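Local coordinates for protein rhamnosidase B (Bacillus sp., PDB 2OKX) that hydrolyses terminal alpha-L-rhamnose units from rhamnosides as a family 78 alpha-L-rhamnosidase, probably with inversion at the anomeric carbon, at residues Y204-I208 against V440-G444; P413-L417 against G427-V431; T199-P205 against E523-S529; G449-F453 against S496-P500; L443-R447 against A836-W840. One frame throughout, in Å; residues are numbered along the deposited sequence.

Contact 1: Y204-I208 against V440-G444; sequences YPASI and VIDLG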
# COMPACT_ATOMS: atom_id res chain seq x y z
N TYR A 204 14.16 17.73 2.07
CA TYR A 204 15.01 17.78 0.89
C TYR A 204 15.74 16.46 0.73
O TYR A 204 15.91 15.71 1.70
CB TYR A 204 16.01 18.93 1.00
CG TYR A 204 15.39 20.29 0.83
CD1 TYR A 204 14.69 20.90 1.87
CD2 TYR A 204 15.43 20.95 -0.41
CE1 TYR A 204 14.05 22.13 1.69
CE2 TYR A 204 14.80 22.17 -0.60
CZ TYR A 204 14.11 22.75 0.45
OH TYR A 204 13.46 23.95 0.25
N PRO A 205 16.17 16.13 -0.50
CA PRO A 205 16.90 14.89 -0.79
C PRO A 205 18.28 14.88 -0.14
O PRO A 205 18.77 15.92 0.29
CB PRO A 205 16.98 14.89 -2.32
CG PRO A 205 15.76 15.65 -2.73
CD PRO A 205 15.78 16.81 -1.75
N ALA A 206 18.90 13.71 -0.09
CA ALA A 206 20.22 13.58 0.51
C ALA A 206 21.35 13.78 -0.48
O ALA A 206 22.36 14.40 -0.16
CB ALA A 206 20.37 12.20 1.18
N SER A 207 21.18 13.26 -1.69
CA SER A 207 22.23 13.38 -2.69
C SER A 207 21.73 13.15 -4.11
O SER A 207 20.58 12.76 -4.33
CB SER A 207 23.32 12.34 -2.41
OG SER A 207 22.80 11.02 -2.56
N ILE A 208 22.60 13.40 -5.07
CA ILE A 208 22.27 13.15 -6.46
C ILE A 208 23.17 11.98 -6.79
O ILE A 208 24.39 12.09 -6.74
CB ILE A 208 22.59 14.34 -7.38
CG1 ILE A 208 21.64 15.50 -7.06
CG2 ILE A 208 22.45 13.90 -8.86
CD1 ILE A 208 21.73 16.67 -8.02
N VAL A 440 19.07 11.09 -11.06
CA VAL A 440 18.60 10.12 -10.07
C VAL A 440 18.85 10.79 -8.73
O VAL A 440 19.99 10.98 -8.32
CB VAL A 440 19.36 8.77 -10.15
CG1 VAL A 440 18.90 7.86 -9.01
CG2 VAL A 440 19.07 8.09 -11.48
N ILE A 441 17.76 11.18 -8.08
CA ILE A 441 17.80 11.87 -6.80
C ILE A 441 17.61 10.85 -5.68
O ILE A 441 16.64 10.11 -5.68
CB ILE A 441 16.65 12.90 -6.71
CG1 ILE A 441 16.72 13.87 -7.89
CG2 ILE A 441 16.71 13.64 -5.39
CD1 ILE A 441 18.00 14.65 -7.97
N ASP A 442 18.54 10.82 -4.72
CA ASP A 442 18.46 9.88 -3.60
C ASP A 442 17.97 10.60 -2.35
O ASP A 442 18.64 11.49 -1.83
CB ASP A 442 19.84 9.26 -3.33
CG ASP A 442 19.80 8.17 -2.27
OD1 ASP A 442 18.72 7.90 -1.69
OD2 ASP A 442 20.87 7.57 -2.01
N LEU A 443 16.80 10.20 -1.86
CA LEU A 443 16.25 10.81 -0.65
C LEU A 443 17.08 10.43 0.58
O LEU A 443 17.01 11.10 1.61
CB LEU A 443 14.79 10.35 -0.42
CG LEU A 443 13.75 10.80 -1.45
CD1 LEU A 443 12.36 10.45 -0.95
CD2 LEU A 443 13.88 12.30 -1.70
N GLY A 444 17.87 9.37 0.47
CA GLY A 444 18.71 8.93 1.58
C GLY A 444 18.07 7.77 2.32
O GLY A 444 18.74 6.99 3.00
O HOH W 1 14.89 12.95 2.20
O HOH W 2 22.40 9.36 -0.41
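A206 and S207 together face D442 in a classic beta bulge, set where strand 207-215 begins alongside strand 436-443 of the concanavalin-like domain. The two strands are antiparallel. The carbonyl O of D442 accepts both bulge amides in its plane, A206 N at 2.8 Å and S207 N at 3.1 Å, while D442 N gives a bond back to S207 O at 2.8 Å. One step on, I208 and I441 form a non-hydrogen-bonded pair, and their side chains lie side by side with I208 CG1 3.8 Å from I441 CD1. The other branch of I441, CG2, is turned anti to the backbone N (CG1 at chi1 -55°) and presses into the ring of P205, its distance of 3.3 Å from P205 CB being tighter than ordinary van der Waals contact. I420 covers P205 and I441 together. S207 and D442 point to the other face. There the D442 carboxylate closes an Asx turn: OD1 is met from above its plane by G444 N at 2.7 Å, just where the chain rounds a corner, and salt-bridges R506 NE. The second oxygen, OD2, accepts from a water 2.8 Å away, which is bonded in turn to S207 OG.

Contact 2: P413-L417 against G427-V431; sequences PRSVL and GVLPV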
# COMPACT_ATOMS: atom_id res chain seq x y z
N PRO A 413 27.55 17.48 -12.45
CA PRO A 413 28.16 18.81 -12.30
C PRO A 413 27.81 19.38 -10.92
O PRO A 413 26.69 19.20 -10.44
CB PRO A 413 27.51 19.62 -13.42
CG PRO A 413 27.10 18.57 -14.42
CD PRO A 413 26.57 17.48 -13.54
N ARG A 414 28.75 20.08 -10.30
CA ARG A 414 28.51 20.66 -8.98
C ARG A 414 27.24 21.50 -8.94
O ARG A 414 26.48 21.42 -7.99
CB ARG A 414 29.70 21.53 -8.54
CG ARG A 414 29.44 22.36 -7.28
CD ARG A 414 29.00 21.49 -6.09
NE ARG A 414 28.68 22.29 -4.91
CZ ARG A 414 27.55 22.97 -4.74
NH1 ARG A 414 27.36 23.68 -3.63
NH2 ARG A 414 26.59 22.93 -5.66
N SER A 415 27.01 22.30 -9.98
CA SER A 415 25.83 23.15 -10.04
C SER A 415 24.54 22.40 -9.77
O SER A 415 23.67 22.87 -9.04
CB SER A 415 25.72 23.82 -11.42
OG SER A 415 24.48 24.51 -11.54
N VAL A 416 24.41 21.23 -10.38
CA VAL A 416 23.20 20.43 -10.23
C VAL A 416 22.88 20.08 -8.78
O VAL A 416 21.71 19.96 -8.42
CB VAL A 416 23.31 19.13 -11.07
CG1 VAL A 416 22.01 18.33 -10.97
CG2 VAL A 416 23.60 19.48 -12.51
N LEU A 417 23.90 19.94 -7.95
CA LEU A 417 23.66 19.61 -6.54
C LEU A 417 22.74 20.64 -5.88
O LEU A 417 21.99 20.31 -4.97
CB LEU A 417 24.98 19.52 -5.78
CG LEU A 417 25.97 18.46 -6.29
CD1 LEU A 417 27.17 18.41 -5.37
CD2 LEU A 417 25.29 17.10 -6.36
N GLY A 427 19.97 24.84 -9.52
CA GLY A 427 20.84 23.86 -10.15
C GLY A 427 20.56 23.96 -11.64
O GLY A 427 19.41 23.85 -12.06
N VAL A 428 21.60 24.18 -12.44
CA VAL A 428 21.43 24.30 -13.88
C VAL A 428 21.72 22.97 -14.55
O VAL A 428 22.83 22.45 -14.50
CB VAL A 428 22.37 25.38 -14.45
CG1 VAL A 428 22.10 25.58 -15.95
CG2 VAL A 428 22.16 26.69 -13.70
N LEU A 429 20.69 22.40 -15.17
CA LEU A 429 20.82 21.12 -15.84
C LEU A 429 21.44 21.25 -17.22
O LEU A 429 21.14 22.17 -17.97
CB LEU A 429 19.45 20.45 -15.96
CG LEU A 429 18.90 19.69 -14.75
CD1 LEU A 429 19.09 20.50 -13.48
CD2 LEU A 429 17.42 19.39 -14.98
N PRO A 430 22.34 20.31 -17.57
CA PRO A 430 22.98 20.36 -18.88
C PRO A 430 21.96 20.01 -19.95
O PRO A 430 21.04 19.22 -19.72
CB PRO A 430 24.07 19.30 -18.76
CG PRO A 430 23.44 18.28 -17.86
CD PRO A 430 22.83 19.16 -16.78
N VAL A 431 22.11 20.62 -21.12
CA VAL A 431 21.23 20.36 -22.24
C VAL A 431 22.03 19.53 -23.23
O VAL A 431 23.09 19.96 -23.69
CB VAL A 431 20.77 21.65 -22.93
CG1 VAL A 431 19.89 21.32 -24.12
CG2 VAL A 431 20.02 22.53 -21.94
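S415 swings OG anti to its own backbone N (chi1 172°), which carries the hydroxyl away from its helical turn and straight to the backbone of V428. V428 N meets OG at 3.0 Å, and with 171° at the hydrogen the bond is almost linear. V416 has its CG1 in the matching place (chi1 -177°), leaving CG2 beside the backbone N, where it comes within 3.7 Å of V428 O. The backbones themselves come close beside this: G427 CA lies 3.2 Å from S415 O in a CA-H...O contact, and a beta carbon on G427 would run into V416 O. What meets here is a weakly bonded helical turn, 414-417, and the short strand 427-428, which pairs through G427 with L521 at the margin of the sheet holding strand 520-528. The loop joining the two segments includes V423, a calcium ligand. Apolar contact is sparser: V416 CG1 stands 4.4 Å from L429 CD1, and V416 CG2 equally far from P430 CD. V416 and P430 both reach strands 207-215 and 436-443 as well, V416 touching I208 and L439, P430 touching L211 and C437.

Contact 3: T199-P205 against E523-S529; sequences TEEKLYP and EIYIRQS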
# COMPACT_ATOMS: atom_id res chain seq x y z
N THR A 199 0.60 14.40 9.02
CA THR A 199 1.67 15.38 8.96
C THR A 199 1.91 15.70 7.50
O THR A 199 1.36 15.06 6.61
CB THR A 199 3.01 14.80 9.48
OG1 THR A 199 3.48 13.83 8.55
CG2 THR A 199 2.84 14.15 10.83
N GLU A 200 2.72 16.72 7.26
CA GLU A 200 3.12 17.08 5.92
C GLU A 200 4.34 17.96 6.12
O GLU A 200 4.22 19.14 6.46
CB GLU A 200 2.02 17.80 5.13
CG GLU A 200 2.45 18.06 3.68
CD GLU A 200 1.30 18.11 2.68
OE1 GLU A 200 1.49 18.70 1.59
OE2 GLU A 200 0.22 17.55 2.96
N GLU A 201 5.52 17.37 5.98
CA GLU A 201 6.74 18.12 6.17
C GLU A 201 7.66 18.04 4.98
O GLU A 201 7.96 16.96 4.45
CB GLU A 201 7.46 17.68 7.46
CG GLU A 201 8.05 16.29 7.47
CD GLU A 201 8.62 15.91 8.84
OE1 GLU A 201 9.55 16.58 9.33
OE2 GLU A 201 8.14 14.92 9.44
N LYS A 202 8.11 19.21 4.55
CA LYS A 202 8.99 19.34 3.41
C LYS A 202 10.37 18.84 3.78
O LYS A 202 11.01 19.37 4.70
CB LYS A 202 9.04 20.80 2.98
CG LYS A 202 9.81 21.06 1.71
CD LYS A 202 9.67 22.53 1.35
CE LYS A 202 10.39 22.86 0.05
NZ LYS A 202 10.16 24.30 -0.29
N LEU A 203 10.82 17.82 3.08
CA LEU A 203 12.14 17.24 3.31
C LEU A 203 12.92 17.26 2.01
O LEU A 203 12.41 16.87 0.96
CB LEU A 203 12.01 15.80 3.82
CG LEU A 203 11.27 15.63 5.15
CD1 LEU A 203 11.12 14.15 5.47
CD2 LEU A 203 12.04 16.36 6.25
N TYR A 204 14.16 17.73 2.07
CA TYR A 204 15.01 17.78 0.89
C TYR A 204 15.74 16.46 0.73
O TYR A 204 15.91 15.71 1.70
CB TYR A 204 16.01 18.93 1.00
CG TYR A 204 15.39 20.29 0.83
CD1 TYR A 204 14.69 20.90 1.87
CD2 TYR A 204 15.43 20.95 -0.41
CE1 TYR A 204 14.05 22.13 1.69
CE2 TYR A 204 14.80 22.17 -0.60
CZ TYR A 204 14.11 22.75 0.45
OH TYR A 204 13.46 23.95 0.25
N PRO A 205 16.17 16.13 -0.50
CA PRO A 205 16.90 14.89 -0.79
C PRO A 205 18.28 14.88 -0.14
O PRO A 205 18.77 15.92 0.29
CB PRO A 205 16.98 14.89 -2.32
CG PRO A 205 15.76 15.65 -2.73
CD PRO A 205 15.78 16.81 -1.75
N GLU A 523 14.54 23.57 -6.85
CA GLU A 523 14.42 22.55 -5.81
C GLU A 523 13.52 21.39 -6.19
O GLU A 523 12.53 21.56 -6.91
CB GLU A 523 13.93 23.16 -4.49
CG GLU A 523 12.61 23.89 -4.55
CD GLU A 523 12.20 24.44 -3.20
OE1 GLU A 523 13.08 25.00 -2.51
OE2 GLU A 523 11.01 24.33 -2.82
N ILE A 524 13.90 20.21 -5.71
CA ILE A 524 13.14 18.99 -5.92
C ILE A 524 13.12 18.42 -4.50
O ILE A 524 14.15 18.39 -3.82
CB ILE A 524 13.85 18.03 -6.92
CG1 ILE A 524 13.09 16.70 -7.02
CG2 ILE A 524 15.28 17.79 -6.51
CD1 ILE A 524 11.68 16.82 -7.57
N TYR A 525 11.95 18.00 -4.04
CA TYR A 525 11.82 17.50 -2.68
C TYR A 525 10.57 16.66 -2.54
O TYR A 525 9.84 16.43 -3.50
CB TYR A 525 11.71 18.69 -1.72
CG TYR A 525 10.56 19.60 -2.08
CD1 TYR A 525 10.72 20.65 -2.99
CD2 TYR A 525 9.28 19.36 -1.58
CE1 TYR A 525 9.64 21.44 -3.39
CE2 TYR A 525 8.19 20.14 -1.97
CZ TYR A 525 8.38 21.18 -2.88
OH TYR A 525 7.29 21.93 -3.27
N ILE A 526 10.31 16.21 -1.31
CA ILE A 526 9.11 15.44 -1.04
C ILE A 526 8.46 15.99 0.21
O ILE A 526 9.15 16.39 1.15
CB ILE A 526 9.40 13.93 -0.83
CG1 ILE A 526 8.07 13.17 -0.75
CG2 ILE A 526 10.21 13.70 0.46
CD1 ILE A 526 8.19 11.65 -0.72
N ARG A 527 7.14 16.08 0.21
CA ARG A 527 6.44 16.52 1.40
C ARG A 527 5.99 15.21 2.02
O ARG A 527 4.99 14.62 1.62
CB ARG A 527 5.24 17.41 1.03
CG ARG A 527 5.65 18.74 0.38
CD ARG A 527 4.45 19.65 0.08
NE ARG A 527 3.82 20.13 1.30
CZ ARG A 527 4.29 21.13 2.05
NH1 ARG A 527 5.41 21.76 1.71
NH2 ARG A 527 3.66 21.47 3.16
N GLN A 528 6.78 14.73 2.97
CA GLN A 528 6.47 13.47 3.63
C GLN A 528 5.19 13.61 4.43
O GLN A 528 4.95 14.65 5.04
CB GLN A 528 7.62 13.04 4.55
CG GLN A 528 7.36 11.74 5.30
CD GLN A 528 8.62 11.14 5.87
OE1 GLN A 528 9.49 10.67 5.13
NE2 GLN A 528 8.75 11.16 7.19
N SER A 529 4.37 12.57 4.42
CA SER A 529 3.10 12.59 5.12
C SER A 529 2.79 11.26 5.80
O SER A 529 2.70 10.23 5.14
CB SER A 529 1.97 12.93 4.14
OG SER A 529 0.70 12.83 4.77
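K202 lies over the ring of Y525 and reaches past it to the carboxylate of E523. With CG anti to the backbone N (chi1 -173°) and the chain extended, its CE sits above the middle of the ring, 3.7 Å from the centroid, a CH-pi contact that NZ continues as a cation-pi interaction. NZ then bonds E523 OE2 at 2.7 Å on the syn side, the side chains crossing at about a right angle. Y204 OH donates to E523 OE1 at 3.0 Å; ring and carboxylate planes are 83° apart, and the oxygen lies at the ring edge yet is met from above the carboxylate plane. Held by K202 and Y204, the E523 side chain lies about 4 Å, nearest atoms, from a calcium ion whose ligands include H522. Farther along, E200 OE1 offers its anti lone pair to R527 NE, 2.7 Å away and almost in the guanidinium plane, although the two flat groups are turned 58° against each other. The other oxygen of E200, OE2, forms a salt bridge with R61. On the opposite face L203 CD1 rests on Q528 CB at 3.8 Å, while the amide of Q528 is held by R447. Antiparallel bonds such as L203 N to I526 O join strand 201-203 to strand 520-528 of the concanavalin-like domain, whose other edge pairs with strand 450-457 through F450, G452 and E454.

Contact 4: G449-F453 against S496-P500; sequences GFIGF and SYVSP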
# COMPACT_ATOMS: atom_id res chain seq x y z
N GLY A 449 5.09 10.22 0.43
CA GLY A 449 4.47 11.52 0.40
C GLY A 449 4.25 12.13 -0.97
O GLY A 449 4.13 11.42 -1.98
N PHE A 450 4.23 13.46 -0.99
CA PHE A 450 3.97 14.22 -2.20
C PHE A 450 5.20 14.90 -2.79
O PHE A 450 5.80 15.79 -2.18
CB PHE A 450 2.88 15.24 -1.89
CG PHE A 450 1.72 14.65 -1.13
CD1 PHE A 450 0.82 13.79 -1.77
CD2 PHE A 450 1.57 14.88 0.23
CE1 PHE A 450 -0.21 13.17 -1.05
CE2 PHE A 450 0.54 14.26 0.96
CZ PHE A 450 -0.35 13.41 0.31
N ILE A 451 5.56 14.47 -4.00
CA ILE A 451 6.71 15.02 -4.70
C ILE A 451 6.42 16.45 -5.12
O ILE A 451 5.34 16.76 -5.61
CB ILE A 451 7.03 14.18 -5.96
CG1 ILE A 451 7.44 12.77 -5.54
CG2 ILE A 451 8.12 14.86 -6.78
CD1 ILE A 451 7.52 11.79 -6.69
N GLY A 452 7.41 17.32 -4.91
CA GLY A 452 7.25 18.72 -5.28
C GLY A 452 8.51 19.28 -5.88
O GLY A 452 9.61 18.74 -5.68
N PHE A 453 8.37 20.36 -6.63
CA PHE A 453 9.53 20.99 -7.24
C PHE A 453 9.20 22.41 -7.68
O PHE A 453 8.03 22.82 -7.71
CB PHE A 453 10.02 20.19 -8.45
CG PHE A 453 9.03 20.14 -9.60
CD1 PHE A 453 8.16 19.07 -9.74
CD2 PHE A 453 8.97 21.18 -10.53
CE1 PHE A 453 7.25 19.02 -10.79
CE2 PHE A 453 8.05 21.15 -11.58
CZ PHE A 453 7.19 20.06 -11.72
N SER A 496 5.91 26.07 -10.01
CA SER A 496 6.01 25.12 -8.92
C SER A 496 4.89 24.11 -9.04
O SER A 496 3.81 24.42 -9.55
CB SER A 496 5.90 25.83 -7.57
OG SER A 496 6.94 26.78 -7.41
N TYR A 497 5.14 22.89 -8.57
CA TYR A 497 4.13 21.84 -8.63
C TYR A 497 4.33 20.83 -7.51
O TYR A 497 5.45 20.44 -7.20
CB TYR A 497 4.19 21.11 -9.97
CG TYR A 497 3.14 20.02 -10.09
CD1 TYR A 497 1.80 20.35 -10.26
CD2 TYR A 497 3.49 18.67 -9.98
CE1 TYR A 497 0.82 19.36 -10.33
CE2 TYR A 497 2.52 17.68 -10.04
CZ TYR A 497 1.19 18.03 -10.21
OH TYR A 497 0.22 17.05 -10.26
N VAL A 498 3.22 20.41 -6.91
CA VAL A 498 3.25 19.41 -5.86
C VAL A 498 2.19 18.37 -6.21
O VAL A 498 0.99 18.66 -6.23
CB VAL A 498 2.91 20.01 -4.47
CG1 VAL A 498 2.82 18.90 -3.43
CG2 VAL A 498 3.98 21.02 -4.07
N SER A 499 2.64 17.16 -6.52
CA SER A 499 1.72 16.08 -6.87
C SER A 499 0.81 15.73 -5.70
O SER A 499 1.28 15.53 -4.57
CB SER A 499 2.51 14.84 -7.28
OG SER A 499 1.63 13.74 -7.51
N PRO A 500 -0.51 15.68 -5.94
CA PRO A 500 -1.45 15.34 -4.87
C PRO A 500 -1.61 13.83 -4.72
O PRO A 500 -2.43 13.36 -3.94
CB PRO A 500 -2.74 16.02 -5.33
CG PRO A 500 -2.67 15.85 -6.82
CD PRO A 500 -1.22 16.17 -7.13
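F453 and Y497 make the tight side of this contact. The F453 ring packs with CZ 3.6 Å from Y497 CB, and its CE1 meets the edge of the Y497 ring, while Y497 O lies over one face of the phenyl group. F453 CG takes the position between backbone N and carbonyl carbon (chi1 65°), which folds the ring back across the neighbouring strand. Y488 meets the F453 ring edge-to-face, and Y497 OH is fixed by E152. The more open part is S496, exposed at the end, and V498, partly exposed, which also leans on Y525 and R527. Even here the backbones are close: G452, lacking a side chain, lets the strands come to 4.1 Å between G452 CA and V498 CA. This is an antiparallel strand pair, 450-457 with 493-498, in the same sheet as strand 520-528. S499 N and F453 N approach I451 O and Y497 O nearly in line with their carbonyls, while Y497 N comes in tilted to F453 O at 3.0 Å. Beyond V498 the backbones move apart, and the F450 side chain spans the widening, its CB 3.1 Å from S499 O and its CE1 3.6 Å from P500 O. R61 forms a cation-pi contact with this ring. A serine in place of F450 would probably open a gap beside S499 and P500 and leave R61 without its aromatic partner. S499 OG turns away to E152, R503 and V501.

Contact 5: L443-R447 against A836-W840; sequences LGAER and ATTCW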
# COMPACT_ATOMS: atom_id res chain seq x y z
N LEU A 443 16.80 10.20 -1.86
CA LEU A 443 16.25 10.81 -0.65
C LEU A 443 17.08 10.43 0.58
O LEU A 443 17.01 11.10 1.61
CB LEU A 443 14.79 10.35 -0.42
CG LEU A 443 13.75 10.80 -1.45
CD1 LEU A 443 12.36 10.45 -0.95
CD2 LEU A 443 13.88 12.30 -1.70
N GLY A 444 17.87 9.37 0.47
CA GLY A 444 18.71 8.93 1.58
C GLY A 444 18.07 7.77 2.32
O GLY A 444 18.74 6.99 3.00
N ALA A 445 16.76 7.65 2.17
CA ALA A 445 15.99 6.59 2.80
C ALA A 445 14.63 6.55 2.13
O ALA A 445 14.25 7.47 1.41
CB ALA A 445 15.83 6.86 4.30
N GLU A 446 13.90 5.48 2.38
CA GLU A 446 12.57 5.35 1.83
C GLU A 446 11.74 6.47 2.46
O GLU A 446 11.96 6.82 3.62
CB GLU A 446 11.98 3.99 2.21
CG GLU A 446 10.58 3.72 1.68
CD GLU A 446 10.57 2.82 0.46
OE1 GLU A 446 9.48 2.33 0.08
OE2 GLU A 446 11.65 2.60 -0.14
N ARG A 447 10.82 7.05 1.69
CA ARG A 447 9.93 8.07 2.22
C ARG A 447 8.57 7.87 1.56
O ARG A 447 8.44 7.11 0.59
CB ARG A 447 10.47 9.49 1.96
CG ARG A 447 11.72 9.82 2.79
CD ARG A 447 11.94 11.32 2.94
NE ARG A 447 13.15 11.64 3.71
CZ ARG A 447 13.32 11.41 5.01
NH1 ARG A 447 12.35 10.86 5.73
NH2 ARG A 447 14.46 11.75 5.60
N ALA A 836 19.43 -1.25 3.33
CA ALA A 836 18.01 -1.07 3.56
C ALA A 836 17.80 0.02 4.62
O ALA A 836 18.59 0.15 5.56
CB ALA A 836 17.38 -2.38 4.04
N THR A 837 16.74 0.81 4.46
CA THR A 837 16.45 1.86 5.44
C THR A 837 15.08 1.55 6.03
O THR A 837 14.56 2.29 6.87
CB THR A 837 16.45 3.26 4.79
OG1 THR A 837 15.64 3.26 3.61
CG2 THR A 837 17.88 3.67 4.43
N THR A 838 14.50 0.44 5.58
CA THR A 838 13.20 -0.06 6.02
C THR A 838 13.24 -1.58 5.95
O THR A 838 14.14 -2.16 5.34
CB THR A 838 12.04 0.48 5.13
OG1 THR A 838 12.32 0.19 3.76
CG2 THR A 838 11.88 1.98 5.31
N CYS A 839 12.26 -2.24 6.58
CA CYS A 839 12.20 -3.70 6.60
C CYS A 839 11.51 -4.31 5.39
O CYS A 839 10.39 -3.93 5.04
CB CYS A 839 11.50 -4.16 7.88
SG CYS A 839 12.29 -3.52 9.36
N TRP A 840 12.18 -5.29 4.79
CA TRP A 840 11.69 -5.98 3.61
C TRP A 840 10.41 -6.77 3.84
O TRP A 840 10.19 -7.32 4.92
CB TRP A 840 12.74 -6.95 3.07
CG TRP A 840 14.01 -6.31 2.63
CD1 TRP A 840 14.26 -4.97 2.47
CD2 TRP A 840 15.22 -6.99 2.28
NE1 TRP A 840 15.56 -4.78 2.05
CE2 TRP A 840 16.17 -6.00 1.92
CE3 TRP A 840 15.60 -8.34 2.24
CZ2 TRP A 840 17.47 -6.32 1.53
CZ3 TRP A 840 16.90 -8.66 1.85
CH2 TRP A 840 17.82 -7.65 1.50
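T837 carries this contact with every atom of its short side chain laid against the 444-446 turn. Its CB packs on A445 CB at 3.7 Å. From there the branches part: OG1 stands between the backbone N and carbonyl carbon (chi1 50°), while CG2 sits beside the backbone N. OG1 accepts from E446 N at 3.1 Å, with 158° at the hydrogen, and also lies 3.4 Å from A445 CA. CG2, the second branch, rests 3.7 Å from G444 O and also touches A445 CB. The contact joins two domains: the corner at G444 and A445, where strand 436-443 gives way to strand 446-448 in the concanavalin-like domain, meets the loop after helix 817-833 of the six-hairpin glycosidase domain, the helical barrel that in this family carries the catalytic machinery. With a valine in place of T837, E446 N would probably lose its acceptor and the corner would be less firmly tied to the loop. Next along, T838 adds an apolar touch, its CG2 3.7 Å from E446 CB, while its hydroxyl is bonded to the backbone O of H860. The E446 side chain packs against L559, P569 and C861 of the barrel domain. Its backbone O takes a further bond across the domain boundary from H555 NE2.

In the fold
Contacts 2, 3 and 4 all reach one sheet, with strand 520-528 pairing with 201-203, 427-428 and 450-457; between contacts 3 and 4, R527 N bonds F450 O at 2.8 Å. Contact 1 belongs to a different, mixed sheet, through strands 207-215 and 436-443, yet shares Y204 and P205 with contact 3. Contact 2 adds a helical turn farther from the chain centre, where I208 CD1 of contact 1 packs 3.3 Å from V416 O. None is wholly buried; contact 3 mixes charged pairs near the surface with apolar packing, contact 4 buries phenyl rings, and contacts 2 and 5 each rest on a hydroxyl accepting one backbone amide. Contact 5 alone joins the beta region to the helical barrel.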